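Local coordinates for protein succinylglutamate desuccinylase/aspartoacylase (Shewanella frigidimarina, PDB 3LWU) that binds a zinc ion and is probably a hydrolase acting on ester bonds, related to the succinylglutamate desuccinylases and aspartoacylases, at residues P54-A60 against A185-L191; N70-L76 against L91-A95. All coordinates share one frame; numbering follows the deposited sequence.

Contact 1. Residues P54-A60 against A185-L191; sequences PSVYIQA and ADIVLDL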
ATOM      1  N   PRO A  54      20.323 -16.636 -35.866  1.00 24.15           N
ATOM      2  CA  PRO A  54      19.556 -15.631 -35.141  1.00 22.71           C
ATOM      3  C   PRO A  54      19.812 -15.685 -33.614  1.00 20.73           C
ATOM      4  O   PRO A  54      19.987 -16.763 -33.059  1.00 19.58           O
ATOM      5  CB  PRO A  54      18.108 -15.999 -35.450  1.00 22.57           C
ATOM      6  CG  PRO A  54      18.156 -16.979 -36.571  1.00 24.22           C
ATOM      7  CD  PRO A  54      19.469 -17.625 -36.543  1.00 24.38           C
ATOM      8  N   SER A  55      19.846 -14.517 -32.984  1.00 18.69           N
ATOM      9  CA  SER A  55      20.036 -14.411 -31.557  1.00 17.89           C
ATOM     10  C   SER A  55      18.716 -14.116 -30.887  1.00 16.45           C
ATOM     11  O   SER A  55      17.771 -13.596 -31.529  1.00 16.03           O
ATOM     12  CB  SER A  55      21.048 -13.313 -31.224  1.00 18.06           C
ATOM     13  OG  SER A  55      20.585 -12.042 -31.654  1.00 18.46           O
ATOM     14  N   VAL A  56      18.686 -14.391 -29.588  1.00 14.90           N
ATOM     15  CA  VAL A  56      17.478 -14.363 -28.804  1.00 14.12           C
ATOM     16  C   VAL A  56      17.692 -13.655 -27.488  1.00 13.96           C
ATOM     17  O   VAL A  56      18.725 -13.842 -26.822  1.00 13.78           O
ATOM     18  CB  VAL A  56      16.998 -15.811 -28.537  1.00 14.69           C
ATOM     19  CG1 VAL A  56      15.663 -15.854 -27.752  1.00 13.77           C
ATOM     20  CG2 VAL A  56      16.885 -16.552 -29.870  1.00 14.52           C
ATOM     21  N   TYR A  57      16.697 -12.868 -27.089  1.00 13.92           N
ATOM     22  CA  TYR A  57      16.691 -12.205 -25.769  1.00 13.87           C
ATOM     23  C   TYR A  57      15.392 -12.587 -25.096  1.00 13.77           C
ATOM     24  O   TYR A  57      14.315 -12.435 -25.673  1.00 13.17           O
ATOM     25  CB  TYR A  57      16.780 -10.693 -25.897  1.00 13.96           C
ATOM     26  CG  TYR A  57      16.568  -9.954 -24.589  1.00 14.58           C
ATOM     27  CD1 TYR A  57      17.603  -9.836 -23.662  1.00 14.81           C
ATOM     28  CD2 TYR A  57      15.338  -9.412 -24.263  1.00 16.54           C
ATOM     29  CE1 TYR A  57      17.436  -9.183 -22.501  1.00 16.53           C
ATOM     30  CE2 TYR A  57      15.149  -8.766 -23.057  1.00 16.70           C
ATOM     31  CZ  TYR A  57      16.208  -8.650 -22.182  1.00 17.23           C
ATOM     32  OH  TYR A  57      16.067  -7.992 -20.984  1.00 16.76           O
ATOM     33  N   ILE A  58      15.502 -13.155 -23.909  1.00 13.76           N
ATOM     34  CA  ILE A  58      14.342 -13.644 -23.172  1.00 13.81           C
ATOM     35  C   ILE A  58      14.369 -13.024 -21.798  1.00 13.35           C
ATOM     36  O   ILE A  58      15.390 -13.124 -21.143  1.00 14.38           O
ATOM     37  CB  ILE A  58      14.404 -15.156 -23.013  1.00 13.63           C
ATOM     38  CG1 ILE A  58      14.444 -15.836 -24.389  1.00 14.25           C
ATOM     39  CG2 ILE A  58      13.183 -15.663 -22.212  1.00 13.65           C
ATOM     40  CD1 ILE A  58      14.617 -17.407 -24.329  1.00 11.94           C
ATOM     41  N   GLN A  59      13.291 -12.365 -21.373  1.00 13.08           N
ATOM     42  CA  GLN A  59      13.215 -11.770 -20.042  1.00 13.64           C
ATOM     43  C   GLN A  59      11.931 -12.200 -19.343  1.00 13.84           C
ATOM     44  O   GLN A  59      10.975 -12.559 -19.989  1.00 13.69           O
ATOM     45  CB  GLN A  59      13.331 -10.240 -20.058  1.00 14.41           C
ATOM     46  CG  GLN A  59      12.175  -9.474 -20.779  1.00 16.15           C
ATOM     47  CD  GLN A  59      12.280  -7.974 -20.630  1.00 15.91           C
ATOM     48  OE1 GLN A  59      13.383  -7.438 -20.539  1.00 16.68           O
ATOM     49  NE2 GLN A  59      11.124  -7.284 -20.591  1.00 14.32           N
ATOM     50  N   ALA A  60      11.945 -12.195 -18.015  1.00 13.43           N
ATOM     51  CA  ALA A  60      10.761 -12.482 -17.220  1.00 14.29           C
ATOM     52  C   ALA A  60      10.583 -11.469 -16.109  1.00 14.30           C
ATOM     53  O   ALA A  60      11.574 -10.860 -15.655  1.00 14.86           O
ATOM     54  CB  ALA A  60      10.857 -13.916 -16.587  1.00 12.73           C
ATOM     55  N   ALA A 185      18.930  -8.353 -30.212  1.00 17.04           N
ATOM     56  CA  ALA A 185      18.503  -9.703 -30.581  1.00 17.51           C
ATOM     57  C   ALA A 185      17.593  -9.750 -31.829  1.00 17.56           C
ATOM     58  O   ALA A 185      16.911  -8.786 -32.146  1.00 18.48           O
ATOM     59  CB  ALA A 185      17.819 -10.361 -29.430  1.00 15.74           C
ATOM     60  N   ASP A 186      17.564 -10.890 -32.505  1.00 17.53           N
ATOM     61  CA  ASP A 186      16.664 -11.088 -33.654  1.00 17.57           C
ATOM     62  C   ASP A 186      15.264 -11.516 -33.217  1.00 16.60           C
ATOM     63  O   ASP A 186      14.275 -11.362 -33.962  1.00 16.71           O
ATOM     64  CB  ASP A 186      17.237 -12.165 -34.581  1.00 18.25           C
ATOM     65  CG  ASP A 186      18.553 -11.747 -35.205  1.00 20.26           C
ATOM     66  OD1 ASP A 186      18.533 -10.800 -36.017  1.00 27.53           O
ATOM     67  OD2 ASP A 186      19.608 -12.344 -34.884  1.00 20.94           O
ATOM     68  N   ILE A 187      15.203 -12.092 -32.026  1.00 14.87           N
ATOM     69  CA  ILE A 187      14.007 -12.679 -31.469  1.00 14.51           C
ATOM     70  C   ILE A 187      13.940 -12.241 -30.028  1.00 14.29           C
ATOM     71  O   ILE A 187      14.916 -12.404 -29.290  1.00 13.49           O
ATOM     72  CB  ILE A 187      14.072 -14.225 -31.492  1.00 14.61           C
ATOM     73  CG1 ILE A 187      14.066 -14.733 -32.937  1.00 14.01           C
ATOM     74  CG2 ILE A 187      12.880 -14.819 -30.729  1.00 12.48           C
ATOM     75  CD1 ILE A 187      14.731 -16.136 -33.117  1.00 13.21           C
ATOM     76  N   VAL A 188      12.809 -11.659 -29.646  1.00 14.56           N
ATOM     77  CA  VAL A 188      12.608 -11.155 -28.287  1.00 13.94           C
ATOM     78  C   VAL A 188      11.385 -11.851 -27.691  1.00 14.80           C
ATOM     79  O   VAL A 188      10.334 -11.859 -28.308  1.00 14.43           O
ATOM     80  CB  VAL A 188      12.374  -9.626 -28.277  1.00 14.12           C
ATOM     81  CG1 VAL A 188      11.881  -9.126 -26.858  1.00 11.28           C
ATOM     82  CG2 VAL A 188      13.629  -8.906 -28.730  1.00 11.78           C
ATOM     83  N   LEU A 189      11.548 -12.448 -26.508  1.00 15.06           N
ATOM     84  CA  LEU A 189      10.448 -13.069 -25.782  1.00 15.36           C
ATOM     85  C   LEU A 189      10.357 -12.395 -24.432  1.00 15.73           C
ATOM     86  O   LEU A 189      11.316 -12.462 -23.621  1.00 16.10           O
ATOM     87  CB  LEU A 189      10.657 -14.564 -25.596  1.00 15.04           C
ATOM     88  CG  LEU A 189      10.955 -15.398 -26.850  1.00 16.64           C
ATOM     89  CD1 LEU A 189      11.314 -16.835 -26.442  1.00 18.69           C
ATOM     90  CD2 LEU A 189       9.831 -15.366 -27.862  1.00 16.68           C
ATOM     91  N   ASP A 190       9.217 -11.748 -24.188  1.00 15.71           N
ATOM     92  CA  ASP A 190       8.917 -11.116 -22.899  1.00 16.60           C
ATOM     93  C   ASP A 190       7.924 -12.008 -22.197  1.00 15.85           C
ATOM     94  O   ASP A 190       6.813 -12.169 -22.666  1.00 17.16           O
ATOM     95  CB  ASP A 190       8.326  -9.726 -23.126  1.00 16.54           C
ATOM     96  CG  ASP A 190       8.274  -8.877 -21.874  1.00 18.17           C
ATOM     97  OD1 ASP A 190       8.833  -9.269 -20.829  1.00 17.93           O
ATOM     98  OD2 ASP A 190       7.638  -7.777 -21.942  1.00 20.44           O
ATOM     99  N   LEU A 191       8.340 -12.608 -21.098  1.00 15.30           N
ATOM    100  CA  LEU A 191       7.535 -13.572 -20.367  1.00 15.42           C
ATOM    101  C   LEU A 191       6.779 -12.956 -19.195  1.00 15.35           C
ATOM    102  O   LEU A 191       7.377 -12.453 -18.239  1.00 14.99           O
ATOM    103  CB  LEU A 191       8.426 -14.684 -19.826  1.00 15.07           C
ATOM    104  CG  LEU A 191       9.362 -15.426 -20.779  1.00 14.70           C
ATOM    105  CD1 LEU A 191       9.960 -16.583 -20.090  1.00 13.29           C
ATOM    106  CD2 LEU A 191       8.653 -15.900 -22.082  1.00 15.53           C
TER
HETATM  107  O   HOH W   1      22.162 -11.000 -33.366  1.00 31.82           O
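The side chains of Gln-59 and Asp-190 cross at a slant on neighbouring parallel strands, the amide NE2 giving a hydrogen bond of 3.0 Å to carboxylate oxygen OD1. The donor lies above the carboxylate plane, whereas OD1 sits almost exactly in the plane of the amide, and the two flat groups are turned 70° apart. Gln-59 CG is tucked between the backbone N and the carbonyl carbon (chi1 65°), and the extended chain beyond it carries the amide across to Asp-190. Tyr-57 OH fixes the amide's other end by donating to Gln-59 OE1, 2.8 Å away, in the amide plane and on a lone pair. A long polar glutamine suits this buried place because both ends of its amide find partners.

Beneath these side chains the backbones run in parallel register, Tyr-57 and Gln-59 alternately giving and accepting through N and O, as with Leu-189 N to Tyr-57 O at 2.9 Å. The opposite face is aliphatic: Ile-58 CG1 lies alongside Leu-189 CD1 at 3.9 Å. At the start of the ladder Asp-186 turns its OD2 back to the N of Ser-55, 2.9 Å away through the anti lone pair, and a water joins OD2 to Ser-55 OG.

Zinc ligand His-192 makes a weak hydrogen bond to Asp-190 OD2, and Gln-59 NE2 has a second hydrogen bond, with Tyr-124 OH. Strand 56-60 also pairs with strand 89-92. Helices 170-182 and 230-247 pack against the Tyr-57 and Gln-59 face, while helix 68-80 meets Ile-58, Ala-60 and Leu-191 on the other.

Contact 2. Residues N70-L76 against L91-A95; sequences NAVIYQL and LAPLA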
ATOM      1  N   ASN A  70      10.271 -16.969 -14.399  1.00 14.60           N
ATOM      2  CA  ASN A  70      11.530 -17.400 -13.827  1.00 14.45           C
ATOM      3  C   ASN A  70      11.692 -18.926 -13.852  1.00 15.18           C
ATOM      4  O   ASN A  70      12.799 -19.415 -14.073  1.00 15.86           O
ATOM      5  CB  ASN A  70      11.674 -16.880 -12.381  1.00 14.56           C
ATOM      6  CG  ASN A  70      11.647 -15.369 -12.336  1.00 15.62           C
ATOM      7  OD1 ASN A  70      12.484 -14.720 -12.999  1.00 14.58           O
ATOM      8  ND2 ASN A  70      10.608 -14.788 -11.674  1.00 11.24           N
ATOM      9  N   ALA A  71      10.612 -19.657 -13.560  1.00 13.49           N
ATOM     10  CA  ALA A  71      10.600 -21.110 -13.629  1.00 14.52           C
ATOM     11  C   ALA A  71      10.763 -21.555 -15.106  1.00 13.41           C
ATOM     12  O   ALA A  71      11.450 -22.518 -15.385  1.00 14.02           O
ATOM     13  CB  ALA A  71       9.296 -21.677 -13.039  1.00 13.43           C
ATOM     14  N   VAL A  72      10.156 -20.832 -16.027  1.00 13.60           N
ATOM     15  CA  VAL A  72      10.329 -21.111 -17.465  1.00 13.98           C
ATOM     16  C   VAL A  72      11.800 -20.943 -17.908  1.00 14.16           C
ATOM     17  O   VAL A  72      12.388 -21.828 -18.573  1.00 13.74           O
ATOM     18  CB  VAL A  72       9.354 -20.299 -18.320  1.00 13.88           C
ATOM     19  CG1 VAL A  72       9.611 -20.504 -19.871  1.00 11.98           C
ATOM     20  CG2 VAL A  72       7.928 -20.687 -17.926  1.00 12.83           C
ATOM     21  N   ILE A  73      12.413 -19.863 -17.470  1.00 14.31           N
ATOM     22  CA  ILE A  73      13.817 -19.644 -17.757  1.00 14.15           C
ATOM     23  C   ILE A  73      14.677 -20.755 -17.146  1.00 14.17           C
ATOM     24  O   ILE A  73      15.611 -21.244 -17.784  1.00 13.40           O
ATOM     25  CB  ILE A  73      14.256 -18.232 -17.329  1.00 13.53           C
ATOM     26  CG1 ILE A  73      13.666 -17.237 -18.334  1.00 15.82           C
ATOM     27  CG2 ILE A  73      15.767 -18.117 -17.282  1.00 11.83           C
ATOM     28  CD1 ILE A  73      13.862 -15.748 -18.043  1.00 11.07           C
ATOM     29  N   TYR A  74      14.372 -21.146 -15.923  1.00 13.81           N
ATOM     30  CA  TYR A  74      15.102 -22.240 -15.281  1.00 14.15           C
ATOM     31  C   TYR A  74      14.990 -23.520 -16.098  1.00 13.55           C
ATOM     32  O   TYR A  74      15.991 -24.176 -16.341  1.00 13.99           O
ATOM     33  CB  TYR A  74      14.610 -22.467 -13.850  1.00 14.30           C
ATOM     34  CG  TYR A  74      15.261 -23.642 -13.167  1.00 16.86           C
ATOM     35  CD1 TYR A  74      16.490 -23.515 -12.510  1.00 19.05           C
ATOM     36  CD2 TYR A  74      14.672 -24.886 -13.192  1.00 18.94           C
ATOM     37  CE1 TYR A  74      17.105 -24.619 -11.919  1.00 18.71           C
ATOM     38  CE2 TYR A  74      15.294 -25.988 -12.611  1.00 19.99           C
ATOM     39  CZ  TYR A  74      16.496 -25.833 -11.975  1.00 18.99           C
ATOM     40  OH  TYR A  74      17.053 -26.911 -11.377  1.00 20.07           O
ATOM     41  N   GLN A  75      13.784 -23.879 -16.538  1.00 13.58           N
ATOM     42  CA  GLN A  75      13.606 -25.126 -17.313  1.00 13.20           C
ATOM     43  C   GLN A  75      14.231 -25.003 -18.668  1.00 13.51           C
ATOM     44  O   GLN A  75      14.845 -25.939 -19.163  1.00 13.17           O
ATOM     45  CB  GLN A  75      12.135 -25.508 -17.464  1.00 12.77           C
ATOM     46  CG  GLN A  75      11.426 -25.903 -16.155  1.00 14.62           C
ATOM     47  CD  GLN A  75      11.935 -27.212 -15.558  1.00 16.07           C
ATOM     48  OE1 GLN A  75      13.119 -27.545 -15.669  1.00 16.06           O
ATOM     49  NE2 GLN A  75      11.047 -27.938 -14.880  1.00 15.92           N
ATOM     50  N   LEU A  76      14.136 -23.809 -19.251  1.00 14.51           N
ATOM     51  CA  LEU A  76      14.725 -23.579 -20.565  1.00 15.29           C
ATOM     52  C   LEU A  76      16.256 -23.735 -20.505  1.00 14.94           C
ATOM     53  O   LEU A  76      16.844 -24.452 -21.305  1.00 14.45           O
ATOM     54  CB  LEU A  76      14.307 -22.224 -21.095  1.00 15.82           C
ATOM     55  CG  LEU A  76      14.658 -21.857 -22.538  1.00 18.34           C
ATOM     56  CD1 LEU A  76      14.062 -22.854 -23.552  1.00 18.21           C
ATOM     57  CD2 LEU A  76      14.167 -20.430 -22.802  1.00 19.34           C
ATOM     58  N   LEU A  91      19.330 -14.493 -21.421  1.00 14.47           N
ATOM     59  CA  LEU A  91      18.167 -14.626 -20.577  1.00 14.56           C
ATOM     60  C   LEU A  91      18.299 -13.672 -19.396  1.00 15.01           C
ATOM     61  O   LEU A  91      19.351 -13.607 -18.769  1.00 14.79           O
ATOM     62  CB  LEU A  91      18.002 -16.081 -20.112  1.00 15.04           C
ATOM     63  CG  LEU A  91      17.905 -17.047 -21.312  1.00 14.87           C
ATOM     64  CD1 LEU A  91      19.279 -17.658 -21.534  1.00 14.28           C
ATOM     65  CD2 LEU A  91      16.865 -18.157 -21.082  1.00 15.10           C
ATOM     66  N   ALA A  92      17.216 -12.938 -19.113  1.00 14.99           N
ATOM     67  CA  ALA A  92      17.180 -11.961 -18.027  1.00 14.77           C
ATOM     68  C   ALA A  92      15.998 -12.292 -17.123  1.00 14.65           C
ATOM     69  O   ALA A  92      14.929 -11.710 -17.270  1.00 14.46           O
ATOM     70  CB  ALA A  92      17.071 -10.526 -18.560  1.00 13.03           C
ATOM     71  N   PRO A  93      16.176 -13.263 -16.205  1.00 14.39           N
ATOM     72  CA  PRO A  93      15.095 -13.478 -15.259  1.00 14.17           C
ATOM     73  C   PRO A  93      15.122 -12.399 -14.180  1.00 13.50           C
ATOM     74  O   PRO A  93      16.065 -11.620 -14.112  1.00 13.97           O
ATOM     75  CB  PRO A  93      15.415 -14.852 -14.681  1.00 13.92           C
ATOM     76  CG  PRO A  93      16.864 -14.913 -14.696  1.00 15.00           C
ATOM     77  CD  PRO A  93      17.301 -14.175 -15.949  1.00 13.98           C
ATOM     78  N   LEU A  94      14.088 -12.333 -13.361  1.00 13.35           N
ATOM     79  CA  LEU A  94      14.055 -11.366 -12.245  1.00 14.33           C
ATOM     80  C   LEU A  94      14.392  -9.955 -12.760  1.00 13.92           C
ATOM     81  O   LEU A  94      15.232  -9.261 -12.200  1.00 16.30           O
ATOM     82  CB  LEU A  94      15.034 -11.793 -11.143  1.00 13.77           C
ATOM     83  CG  LEU A  94      14.817 -13.177 -10.506  1.00 15.16           C
ATOM     84  CD1 LEU A  94      16.057 -13.565  -9.617  1.00 12.94           C
ATOM     85  CD2 LEU A  94      13.498 -13.349  -9.673  1.00 12.18           C
ATOM     86  N   ALA A  95      13.727  -9.528 -13.822  1.00 14.37           N
ATOM     87  CA  ALA A  95      14.152  -8.339 -14.549  1.00 14.45           C
ATOM     88  C   ALA A  95      13.702  -7.031 -13.921  1.00 14.59           C
ATOM     89  O   ALA A  95      14.094  -5.980 -14.393  1.00 15.26           O
ATOM     90  CB  ALA A  95      13.697  -8.410 -16.029  1.00 14.14           C
TER
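This is helix-on-sheet packing inside a beta-alpha-beta unit of the catalytic domain, in which helix 68-80 connects the parallel strands 56-60 and 89-92: residues 70-76 of the helix lie on the end of strand 89-92 and the loop that follows. Ile-73 packs against Leu-91 and Pro-93, Leu-76 against Leu-91, and Asn-70 against Pro-93 and Leu-94. The contact is wholly buried, and apart from one polar link it is made by aliphatic groups, as expected where a helix lies on a sheet.

Ile-73 reaches the other segment with both branches. Its CG2, anti to the backbone N, slides past Leu-91, with Leu-91 CD2 at 4.0 Å, while CD1 at the end of the other branch crosses Pro-93 at about a right angle, 3.8 Å from Pro-93 CB. A beta-branched residue suits this place because its two branches reach different partners, CG2 Leu-91 and CD1 Pro-93. One turn further along, Leu-76 CD2 comes to 3.9 Å from the same Leu-91 CD2, so a single methyl group is met by two helix residues. Leu-76 also touches Ile-58 of the neighbouring strand, and helix 271-287 packs against Val-72 and Leu-76. Pro-93 and Leu-94 in turn meet Ile-343 of a second subunit, which places the turn near the interface.

Where the strand ends, Asn-70 supplies the polar link. Its ND2 is held by Asn-61 OD1, leaving the carbonyl turned toward the turn. Asn-70 OD1 accepts a hydrogen bond from the backbone N of Leu-94 at 2.9 Å, in the plane of its carbonyl, while Leu-94 CD2 lies over the flat of the amide, 3.8 Å from Asn-70 ND2, the two side chains crossing at about a right angle.

In the fold
Strand 56-60 joins the two contacts: it pairs with strand 187-194 in contact 1 and on its other edge with strand 89-92, which carries part of contact 2. Their centres are about 11 Å apart, and they touch directly: Ile-58 O lies 2.7 Å from Ala-92 N, a probable hydrogen bond, and Ile-58 CD1 packs 3.4 Å from Leu-76 CD2. Contact 2 is nested within the chain loop that contact 1 closes. The zinc ion, bound by His-63, Glu-66 and His-192, lies near the C-terminal ends of strands 56-60 and 187-194, about 7 Å from the side chain of Asp-190 and about 11 Å from that of Asn-70.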